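Anthranilate synthase component I (Streptococcus pneumoniae serotype 4, PDB 5KCK) is an enzyme of the anthranilate synthase family, with a mixed alpha/beta chain in which helices pack against large antiparallel sheets. Local coordinates at residues Ala370-Ile373 and Arg374-Arg378; Asp202-Asn206 and Gly207-Gln211; Ala301-Arg304 and Met305-Leu309; Ala425-Val428 and Tyr429-Ala433. All coordinates share one frame; numbering follows the deposited sequence.

How the interactions relate
All four are local contacts that follow one another along the chain, so none nests within or crosses another. Interaction 2 comes first, turning the end of helix 190-205 toward strand 211-221. Interaction 3 is a turn of helix 297-316, interaction 1 opens helix 372-382, and interaction 4 leads from strand 418-427 toward helix 433-446. Interaction 2 is the hub, touching the other three: D208 forms a salt bridge with R378 of interaction 1, F210 packs on M305 of interaction 3, and I204 packs on I427 of interaction 4. Interactions 1 and 3 meet through K372 and L309, whereas interaction 4 touches neither of them.

Interaction 1 of 4, residues Ala370-Ile373 and Arg374-Arg378; sequences APKI and RAMRR
P371, the N-cap of helix 372-382, is bonded to A375 across the first turn, one of three backbone hydrogen bonds that span it. A375 N donates to P371 O at 2.9 Å, with an N-H...O angle of 161°. The same four-residue step is repeated by M376 N to K372 O at 2.9 Å and by R377 N to I373 O at 3.0 Å. P371 suits the place before the first turn, since a proline has no N-H that would need a partner there; the peptide bond leading into it is cis. A375 adds only a methyl group, and its CB sits 3.3 Å from P371 O, a small side chain for a buried position.

The apolar contact is made by M376, modelled as selenomethionine. Beyond the selenium its chain folds back (chi3 -57°), which brings the terminal CE over the preceding turn, 3.6 Å from I373 CA and 3.9 Å from I373 CG1. The side chain thus crosses that of I373 at a slant, and a long, flexible residue is well suited to follow the curve of the helix surface; its other neighbours include Y99, while I373 lies against E106. Separately, M376 CG passes close over a carbonyl, 3.2 Å from K372 O.

Charged ends reach outward from the turn. K372 NZ is hydrogen-bonded to P363 O, and R377 NH1 to E107 O. Successive i to i+4 bonds starting from the N-cap carbonyl mark a helix N-terminus, and here the N-cap is a proline that follows the short strand 369-370.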
loop_
_atom_site.group_PDB
_atom_site.type_symbol
_atom_site.label_atom_id
_atom_site.label_comp_id
_atom_site.label_asym_id
_atom_site.label_seq_id
_atom_site.Cartn_x
_atom_site.Cartn_y
_atom_site.Cartn_z
ATOM N N ALA A 370 -24.906 5.377 28.674
ATOM C CA ALA A 370 -25.721 4.241 29.083
ATOM C C ALA A 370 -26.439 4.567 30.387
ATOM O O ALA A 370 -25.786 4.949 31.365
ATOM C CB ALA A 370 -24.857 2.991 29.255
ATOM N N PRO A 371 -27.780 4.459 30.442
ATOM C CA PRO A 371 -28.660 4.140 29.311
ATOM C C PRO A 371 -28.700 5.293 28.297
ATOM O O PRO A 371 -28.667 6.457 28.705
ATOM C CB PRO A 371 -30.033 3.937 29.966
ATOM C CG PRO A 371 -29.776 3.859 31.452
ATOM C CD PRO A 371 -28.545 4.669 31.684
ATOM N N LYS A 372 -28.791 4.958 27.006
ATOM C CA LYS A 372 -28.544 5.944 25.954
ATOM C C LYS A 372 -29.532 7.108 26.003
ATOM O O LYS A 372 -29.132 8.268 25.868
ATOM C CB LYS A 372 -28.587 5.264 24.585
ATOM C CG LYS A 372 -28.105 6.142 23.438
ATOM C CD LYS A 372 -28.170 5.418 22.095
ATOM C CE LYS A 372 -27.071 4.390 21.951
ATOM N NZ LYS A 372 -27.043 3.844 20.563
ATOM N N ILE A 373 -30.826 6.829 26.189
ATOM C CA ILE A 373 -31.807 7.910 26.102
ATOM C C ILE A 373 -31.660 8.874 27.274
ATOM O O ILE A 373 -31.682 10.100 27.095
ATOM C CB ILE A 373 -33.236 7.347 26.005
ATOM C CG1 ILE A 373 -33.480 6.755 24.618
ATOM C CG2 ILE A 373 -34.253 8.435 26.283
ATOM C CD1 ILE A 373 -34.742 5.908 24.552
ATOM N N ARG A 374 -31.514 8.343 28.489
ATOM C CA ARG A 374 -31.278 9.202 29.648
ATOM C C ARG A 374 -29.977 9.987 29.495
ATOM O O ARG A 374 -29.918 11.179 29.819
ATOM C CB ARG A 374 -31.259 8.357 30.927
ATOM C CG ARG A 374 -30.829 9.108 32.185
ATOM C CD ARG A 374 -31.892 10.102 32.634
ATOM N NE ARG A 374 -33.206 9.473 32.742
ATOM C CZ ARG A 374 -33.687 8.927 33.856
ATOM N NH1 ARG A 374 -32.966 8.930 34.969
ATOM N NH2 ARG A 374 -34.894 8.379 33.858
ATOM N N ALA A 375 -28.925 9.337 28.999
ATOM C CA ALA A 375 -27.658 10.030 28.807
ATOM C C ALA A 375 -27.796 11.153 27.785
ATOM O O ALA A 375 -27.193 12.222 27.940
ATOM C CB ALA A 375 -26.575 9.040 28.381
HETATM N N MSE A 376 -28.601 10.942 26.751
HETATM C CA MSE A 376 -28.801 11.981 25.751
HETATM C C MSE A 376 -29.604 13.158 26.302
HETATM O O MSE A 376 -29.327 14.310 25.964
HETATM C CB MSE A 376 -29.481 11.412 24.512
HETATM C CG MSE A 376 -28.574 10.517 23.684
HETATM SE SE MSE A 376 -29.402 9.906 22.012
HETATM C CE MSE A 376 -31.002 9.052 22.768
ATOM N N ARG A 377 -30.594 12.886 27.158
ATOM C CA ARG A 377 -31.299 13.993 27.796
ATOM C C ARG A 377 -30.361 14.787 28.702
ATOM O O ARG A 377 -30.388 16.024 28.703
ATOM C CB ARG A 377 -32.519 13.475 28.565
ATOM C CG ARG A 377 -33.604 12.874 27.639
ATOM C CD ARG A 377 -34.916 12.587 28.375
ATOM N NE ARG A 377 -35.424 13.778 29.061
ATOM C CZ ARG A 377 -36.432 14.535 28.631
ATOM N NH1 ARG A 377 -37.072 14.235 27.510
ATOM N NH2 ARG A 377 -36.807 15.595 29.333
ATOM N N ARG A 378 -29.495 14.093 29.448
ATOM C CA ARG A 378 -28.562 14.783 30.336
ATOM C C ARG A 378 -27.526 15.582 29.551
ATOM O O ARG A 378 -27.150 16.687 29.962
ATOM C CB ARG A 378 -27.879 13.783 31.257
ATOM C CG ARG A 378 -28.850 13.044 32.183
ATOM C CD ARG A 378 -29.718 13.993 33.017
ATOM N NE ARG A 378 -30.395 13.271 34.090
ATOM C CZ ARG A 378 -31.406 13.749 34.806
ATOM N NH1 ARG A 378 -31.878 14.963 34.569
ATOM N NH2 ARG A 378 -31.948 13.005 35.762
#

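Interaction 2 of 4, residues Asp202-Asn206 and Gly207-Gln211; sequences DLIRN and GDMFQ
L203 and I204, on the last turn of helix 190-205, receive M209 from the chain that turns back past the helix end. M209, a selenomethionine, has CG between its backbone N and carbonyl carbon (chi1 49°) and runs extended from there, which carries CE to L203 CD1 at 3.8 Å. Nearer the root, M209 CG lies 4.0 Å from I204 CG1, the side chains crossing at about a right angle. I204 CA also comes within 3.4 Å of M209 O in a CA-H...O contact. D208 runs alongside L203, their CB atoms 3.8 Å apart.

The backbone sets these positions. D208 N donates to L203 O at 2.9 Å and G207 N to I204 O at 3.1 Å, the bond pair of a Schellman motif. G207 is its C-prime residue, with a phi of 85° at which a CB would be jammed against N206 O. Past the turn, F210 and Q211 both face A370 in a classic beta bulge.

Farther out, D208 OD1 takes salt bridges from both R374 and R378. Two arginines on one carboxylate oxygen would probably stabilise the aspartate's negative charge, so this helix end is joined to helix 372-382 by charge as well as packing.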
loop_
_atom_site.group_PDB
_atom_site.type_symbol
_atom_site.label_atom_id
_atom_site.label_comp_id
_atom_site.label_asym_id
_atom_site.label_seq_id
_atom_site.Cartn_x
_atom_site.Cartn_y
_atom_site.Cartn_z
ATOM N N ASP A 202 -22.191 13.388 39.633
ATOM C CA ASP A 202 -23.104 13.275 40.763
ATOM C C ASP A 202 -24.381 12.543 40.377
ATOM O O ASP A 202 -24.911 11.757 41.172
ATOM C CB ASP A 202 -23.433 14.657 41.322
ATOM C CG ASP A 202 -22.277 15.265 42.083
ATOM O OD1 ASP A 202 -21.311 14.527 42.379
ATOM O OD2 ASP A 202 -22.340 16.475 42.396
ATOM N N LEU A 203 -24.903 12.803 39.173
ATOM C CA LEU A 203 -26.084 12.077 38.711
ATOM C C LEU A 203 -25.816 10.582 38.660
ATOM O O LEU A 203 -26.644 9.778 39.102
ATOM C CB LEU A 203 -26.514 12.578 37.337
ATOM C CG LEU A 203 -27.123 13.975 37.265
ATOM C CD1 LEU A 203 -27.139 14.458 35.824
ATOM C CD2 LEU A 203 -28.521 13.949 37.842
ATOM N N ILE A 204 -24.653 10.195 38.132
ATOM C CA ILE A 204 -24.272 8.788 38.065
ATOM C C ILE A 204 -24.202 8.181 39.463
ATOM O O ILE A 204 -24.658 7.052 39.686
ATOM C CB ILE A 204 -22.943 8.649 37.295
ATOM C CG1 ILE A 204 -23.145 9.042 35.825
ATOM C CG2 ILE A 204 -22.380 7.241 37.393
ATOM C CD1 ILE A 204 -21.862 9.182 35.035
ATOM N N ARG A 205 -23.654 8.925 40.434
ATOM C CA ARG A 205 -23.600 8.426 41.808
ATOM C C ARG A 205 -25.000 8.237 42.388
ATOM O O ARG A 205 -25.244 7.288 43.141
ATOM C CB ARG A 205 -22.798 9.379 42.695
ATOM C CG ARG A 205 -21.512 9.893 42.080
ATOM C CD ARG A 205 -20.276 9.238 42.657
ATOM N NE ARG A 205 -19.127 10.133 42.574
ATOM C CZ ARG A 205 -17.955 9.913 43.160
ATOM N NH1 ARG A 205 -17.768 8.815 43.882
ATOM N NH2 ARG A 205 -16.970 10.792 43.026
ATOM N N ASN A 206 -25.928 9.132 42.048
ATOM C CA ASN A 206 -27.305 9.082 42.522
ATOM C C ASN A 206 -28.163 8.069 41.755
ATOM O O ASN A 206 -29.385 8.040 41.941
ATOM C CB ASN A 206 -27.931 10.480 42.434
ATOM C CG ASN A 206 -29.052 10.694 43.444
ATOM O OD1 ASN A 206 -29.046 10.119 44.533
ATOM N ND2 ASN A 206 -30.021 11.528 43.081
ATOM N N GLY A 207 -27.556 7.243 40.905
ATOM C CA GLY A 207 -28.278 6.214 40.183
ATOM C C GLY A 207 -28.949 6.656 38.899
ATOM O O GLY A 207 -29.690 5.863 38.308
ATOM N N ASP A 208 -28.706 7.886 38.439
ATOM C CA ASP A 208 -29.432 8.402 37.281
ATOM C C ASP A 208 -29.068 7.652 36.003
ATOM O O ASP A 208 -29.914 7.505 35.111
ATOM C CB ASP A 208 -29.164 9.902 37.128
ATOM C CG ASP A 208 -29.870 10.514 35.928
ATOM O OD1 ASP A 208 -31.110 10.685 35.986
ATOM O OD2 ASP A 208 -29.178 10.840 34.931
HETATM N N MSE A 209 -27.833 7.166 35.904
HETATM C CA MSE A 209 -27.314 6.525 34.696
HETATM C C MSE A 209 -25.928 5.979 35.008
HETATM O O MSE A 209 -25.403 6.202 36.100
HETATM C CB MSE A 209 -27.258 7.513 33.523
HETATM C CG MSE A 209 -26.597 8.841 33.878
HETATM SE SE MSE A 209 -26.461 10.166 32.433
HETATM C CE MSE A 209 -25.869 11.694 33.508
ATOM N N PHE A 210 -25.324 5.280 34.053
ATOM C CA PHE A 210 -24.018 4.669 34.266
ATOM C C PHE A 210 -22.876 5.414 33.582
ATOM O O PHE A 210 -21.751 5.406 34.093
ATOM C CB PHE A 210 -24.034 3.210 33.787
ATOM C CG PHE A 210 -22.720 2.494 33.968
ATOM C CD1 PHE A 210 -22.368 1.965 35.201
ATOM C CD2 PHE A 210 -21.837 2.346 32.903
ATOM C CE1 PHE A 210 -21.159 1.309 35.372
ATOM C CE2 PHE A 210 -20.624 1.695 33.072
ATOM C CZ PHE A 210 -20.287 1.175 34.308
ATOM N N GLN A 211 -23.124 6.052 32.446
ATOM C CA GLN A 211 -22.052 6.706 31.706
ATOM C C GLN A 211 -22.656 7.794 30.835
ATOM O O GLN A 211 -23.774 7.653 30.331
ATOM C CB GLN A 211 -21.267 5.705 30.854
ATOM C CG GLN A 211 -20.223 6.331 29.949
ATOM C CD GLN A 211 -19.071 5.395 29.674
ATOM O OE1 GLN A 211 -17.949 5.830 29.409
ATOM N NE2 GLN A 211 -19.338 4.095 29.750
#

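Interaction 3 of 4, residues Ala301-Arg304 and Met305-Leu309; sequences AEHR and MLVDL
H303 brings the NE2-CD2 side of its imidazole ring close to V307 CG2, one turn further along helix 297-316. The CA-CB bond of H303 leads off from the next turn, but with CG anti to the backbone N (chi1 179°) the ring swings beside its own carbonyl and its far end returns toward V307. Along the ring CD2 comes to 3.5 Å from V307 CG2, and the tip NE2 approaches the same methyl at 3.3 Å. Beyond the helix NE2 is hydrogen-bonded to S342 OG on strand 338-347, which would help to hold the ring's rotation. Histidine fits because one side chain can touch a methyl and still reach a polar partner.

V307 suits its place by branching at CB: the branch that meets the ring, CG2, also lies 3.3 Å from H303 O. That carbonyl accepts the V307 N-H at 2.9 Å and a weak second bond from L306 N. On the outer side M305, a selenomethionine, rests its CB 3.3 Å from A301 O. R304 and D308 run side by side, yet R304 NE and D308 OD2 stay 6.3 Å apart; the salt bridge of D308 is with R311, one turn of helix further on.

Bonds of the i to i+4 kind from A301 to D308 mark a regular alpha-helix, whose buried H303-V307 side packs on strands 324-333 and 338-347.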
loop_
_atom_site.group_PDB
_atom_site.type_symbol
_atom_site.label_atom_id
_atom_site.label_comp_id
_atom_site.label_asym_id
_atom_site.label_seq_id
_atom_site.Cartn_x
_atom_site.Cartn_y
_atom_site.Cartn_z
ATOM N N ALA A 301 -14.717 -4.495 30.745
ATOM C CA ALA A 301 -16.134 -4.245 30.998
ATOM C C ALA A 301 -16.679 -3.172 30.065
ATOM O O ALA A 301 -17.786 -3.308 29.532
ATOM C CB ALA A 301 -16.352 -3.845 32.458
ATOM N N GLU A 302 -15.915 -2.095 29.858
ATOM C CA GLU A 302 -16.283 -1.087 28.868
ATOM C C GLU A 302 -16.551 -1.728 27.513
ATOM O O GLU A 302 -17.607 -1.516 26.905
ATOM C CB GLU A 302 -15.169 -0.043 28.742
ATOM C CG GLU A 302 -15.277 1.147 29.677
ATOM C CD GLU A 302 -16.117 2.272 29.097
ATOM O OE1 GLU A 302 -16.927 2.854 29.850
ATOM O OE2 GLU A 302 -15.968 2.575 27.890
ATOM N N HIS A 303 -15.599 -2.527 27.030
ATOM C CA HIS A 303 -15.743 -3.133 25.715
ATOM C C HIS A 303 -16.930 -4.088 25.672
ATOM O O HIS A 303 -17.757 -4.029 24.757
ATOM C CB HIS A 303 -14.460 -3.863 25.333
ATOM C CG HIS A 303 -14.542 -4.539 24.002
ATOM N ND1 HIS A 303 -14.291 -3.881 22.819
ATOM C CD2 HIS A 303 -14.879 -5.807 23.667
ATOM C CE1 HIS A 303 -14.457 -4.717 21.809
ATOM N NE2 HIS A 303 -14.811 -5.894 22.296
ATOM N N ARG A 304 -17.020 -4.989 26.652
ATOM C CA ARG A 304 -18.128 -5.933 26.698
ATOM C C ARG A 304 -19.470 -5.209 26.640
ATOM O O ARG A 304 -20.403 -5.661 25.966
ATOM C CB ARG A 304 -18.013 -6.773 27.966
ATOM C CG ARG A 304 -18.823 -8.038 27.994
ATOM C CD ARG A 304 -18.496 -8.820 29.267
ATOM N NE ARG A 304 -17.057 -8.840 29.526
ATOM C CZ ARG A 304 -16.470 -8.350 30.618
ATOM N NH1 ARG A 304 -17.194 -7.806 31.591
ATOM N NH2 ARG A 304 -15.151 -8.415 30.741
HETATM N N MSE A 305 -19.573 -4.070 27.319
HETATM C CA MSE A 305 -20.788 -3.268 27.340
HETATM C C MSE A 305 -21.139 -2.796 25.931
HETATM O O MSE A 305 -22.308 -2.763 25.548
HETATM C CB MSE A 305 -20.611 -2.075 28.278
HETATM C CG MSE A 305 -21.842 -1.692 29.078
HETATM SE SE MSE A 305 -21.393 -1.161 30.914
HETATM C CE MSE A 305 -21.022 -2.918 31.685
ATOM N N LEU A 306 -20.111 -2.442 25.157
ATOM C CA LEU A 306 -20.348 -2.006 23.785
ATOM C C LEU A 306 -20.703 -3.183 22.887
ATOM O O LEU A 306 -21.510 -3.041 21.965
ATOM C CB LEU A 306 -19.124 -1.272 23.241
ATOM C CG LEU A 306 -19.462 -0.064 22.379
ATOM C CD1 LEU A 306 -19.998 1.072 23.239
ATOM C CD2 LEU A 306 -18.246 0.370 21.593
ATOM N N VAL A 307 -20.101 -4.349 23.131
ATOM C CA VAL A 307 -20.476 -5.539 22.372
ATOM C C VAL A 307 -21.941 -5.870 22.615
ATOM O O VAL A 307 -22.704 -6.121 21.676
ATOM C CB VAL A 307 -19.562 -6.724 22.732
ATOM C CG1 VAL A 307 -20.004 -7.983 21.993
ATOM C CG2 VAL A 307 -18.112 -6.389 22.408
ATOM N N ASP A 308 -22.362 -5.848 23.879
ATOM C CA ASP A 308 -23.746 -6.169 24.199
ATOM C C ASP A 308 -24.711 -5.130 23.645
ATOM O O ASP A 308 -25.838 -5.471 23.273
ATOM C CB ASP A 308 -23.908 -6.316 25.709
ATOM C CG ASP A 308 -23.259 -7.587 26.238
ATOM O OD1 ASP A 308 -23.092 -8.546 25.447
ATOM O OD2 ASP A 308 -22.920 -7.628 27.440
ATOM N N LEU A 309 -24.294 -3.866 23.575
ATOM C CA LEU A 309 -25.132 -2.870 22.925
ATOM C C LEU A 309 -25.313 -3.206 21.452
ATOM O O LEU A 309 -26.415 -3.074 20.906
ATOM C CB LEU A 309 -24.530 -1.474 23.101
ATOM C CG LEU A 309 -25.453 -0.298 22.747
ATOM C CD1 LEU A 309 -26.573 -0.161 23.776
ATOM C CD2 LEU A 309 -24.674 1.017 22.606
#

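Interaction 4 of 4, residues Ala425-Val428 and Tyr429-Ala433; sequences AGIV and YDSIA
V428 turns its CG2 methyl over the side chains that follow it, 3.5 Å from D430 OD1 and 3.6 Å from S431 OG. V428 and D430 lie alongside one another, pointing the same way, across the bend that follows strand 418-427. S431 starts its side chain in the direction of V428. Its hydroxyl oxygen OG accepts the V428 N-H at 2.9 Å, and the bond is almost straight, with an angle of 174° at the hydrogen. OG stands anti to its own carbonyl carbon (chi1 -81°), a setting that aims it back at V428, the residue just after the strand. The same OG is hydrogen-bonded to E436 on helix 433-446, so this buried polar atom has at least two partners and links the turn to the helix that follows. A serine serves well, being short enough to fit inside the turn while supplying a polar atom.

The return bond, S431 N to V428 O at 3.3 Å, is longer and closes the type I beta turn from V428 to S431. Deeper in, I427 CG2 lies 3.8 Å from S431 OG, covering the hydroxyl with a methyl group; I427 itself packs on V197 and L214, where a bulky branched side chain fills its share of the core.

At the outer corner D430 OD1 sits 3.9 Å above the plane of the Y429 ring, over its centre. Y429 also rests on I204.

The whole is a beta turn with a serine side chain bonded back to the turn's first residue, connecting a sheet strand to the helix that begins just after I432, the N-cap residue of helix 433-446.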
loop_
_atom_site.group_PDB
_atom_site.type_symbol
_atom_site.label_atom_id
_atom_site.label_comp_id
_atom_site.label_asym_id
_atom_site.label_seq_id
_atom_site.Cartn_x
_atom_site.Cartn_y
_atom_site.Cartn_z
ATOM N N ALA A 425 -15.743 12.868 26.328
ATOM C CA ALA A 425 -15.149 11.968 27.302
ATOM C C ALA A 425 -16.258 11.238 28.040
ATOM O O ALA A 425 -17.271 11.840 28.403
ATOM C CB ALA A 425 -14.254 12.712 28.290
ATOM N N GLY A 426 -16.067 9.940 28.238
ATOM C CA GLY A 426 -17.027 9.156 28.981
ATOM C C GLY A 426 -16.914 9.408 30.469
ATOM O O GLY A 426 -15.933 9.004 31.105
ATOM N N ILE A 427 -17.909 10.084 31.032
ATOM C CA ILE A 427 -17.927 10.353 32.465
ATOM C C ILE A 427 -18.516 9.149 33.183
ATOM O O ILE A 427 -19.568 8.626 32.790
ATOM C CB ILE A 427 -18.727 11.626 32.771
ATOM C CG1 ILE A 427 -18.278 12.775 31.864
ATOM C CG2 ILE A 427 -18.611 11.980 34.258
ATOM C CD1 ILE A 427 -16.768 12.999 31.839
ATOM N N VAL A 428 -17.827 8.698 34.229
ATOM C CA VAL A 428 -18.296 7.595 35.057
ATOM C C VAL A 428 -18.252 8.029 36.516
ATOM O O VAL A 428 -17.978 9.194 36.823
ATOM C CB VAL A 428 -17.466 6.319 34.827
ATOM C CG1 VAL A 428 -17.860 5.673 33.523
ATOM C CG2 VAL A 428 -15.977 6.640 34.845
ATOM N N TYR A 429 -18.511 7.089 37.427
ATOM C CA TYR A 429 -18.732 7.464 38.818
ATOM C C TYR A 429 -17.460 7.976 39.489
ATOM O O TYR A 429 -17.540 8.811 40.397
ATOM C CB TYR A 429 -19.317 6.280 39.588
ATOM C CG TYR A 429 -18.331 5.187 39.931
ATOM C CD1 TYR A 429 -18.086 4.141 39.052
ATOM C CD2 TYR A 429 -17.657 5.192 41.150
ATOM C CE1 TYR A 429 -17.192 3.135 39.370
ATOM C CE2 TYR A 429 -16.760 4.194 41.475
ATOM C CZ TYR A 429 -16.533 3.166 40.585
ATOM O OH TYR A 429 -15.641 2.171 40.915
ATOM N N ASP A 430 -16.286 7.503 39.065
ATOM C CA ASP A 430 -15.016 7.932 39.644
ATOM C C ASP A 430 -14.213 8.821 38.694
ATOM O O ASP A 430 -12.980 8.803 38.718
ATOM C CB ASP A 430 -14.189 6.720 40.076
ATOM C CG ASP A 430 -13.886 5.767 38.929
ATOM O OD1 ASP A 430 -14.629 5.775 37.922
ATOM O OD2 ASP A 430 -12.905 4.996 39.047
ATOM N N SER A 431 -14.890 9.613 37.864
ATOM C CA SER A 431 -14.189 10.512 36.955
ATOM C C SER A 431 -13.562 11.672 37.721
ATOM O O SER A 431 -14.144 12.200 38.671
ATOM C CB SER A 431 -15.141 11.054 35.880
ATOM O OG SER A 431 -15.327 10.131 34.817
ATOM N N ILE A 432 -12.363 12.064 37.302
ATOM C CA ILE A 432 -11.695 13.261 37.804
ATOM C C ILE A 432 -11.867 14.353 36.759
ATOM O O ILE A 432 -11.437 14.194 35.609
ATOM C CB ILE A 432 -10.211 13.000 38.088
ATOM C CG1 ILE A 432 -10.056 11.835 39.063
ATOM C CG2 ILE A 432 -9.540 14.261 38.619
ATOM C CD1 ILE A 432 -8.682 11.217 39.042
ATOM N N ALA A 433 -12.485 15.465 37.160
ATOM C CA ALA A 433 -12.917 16.470 36.193
ATOM C C ALA A 433 -11.740 17.047 35.416
ATOM O O ALA A 433 -11.845 17.289 34.208
ATOM C CB ALA A 433 -13.686 17.580 36.908
#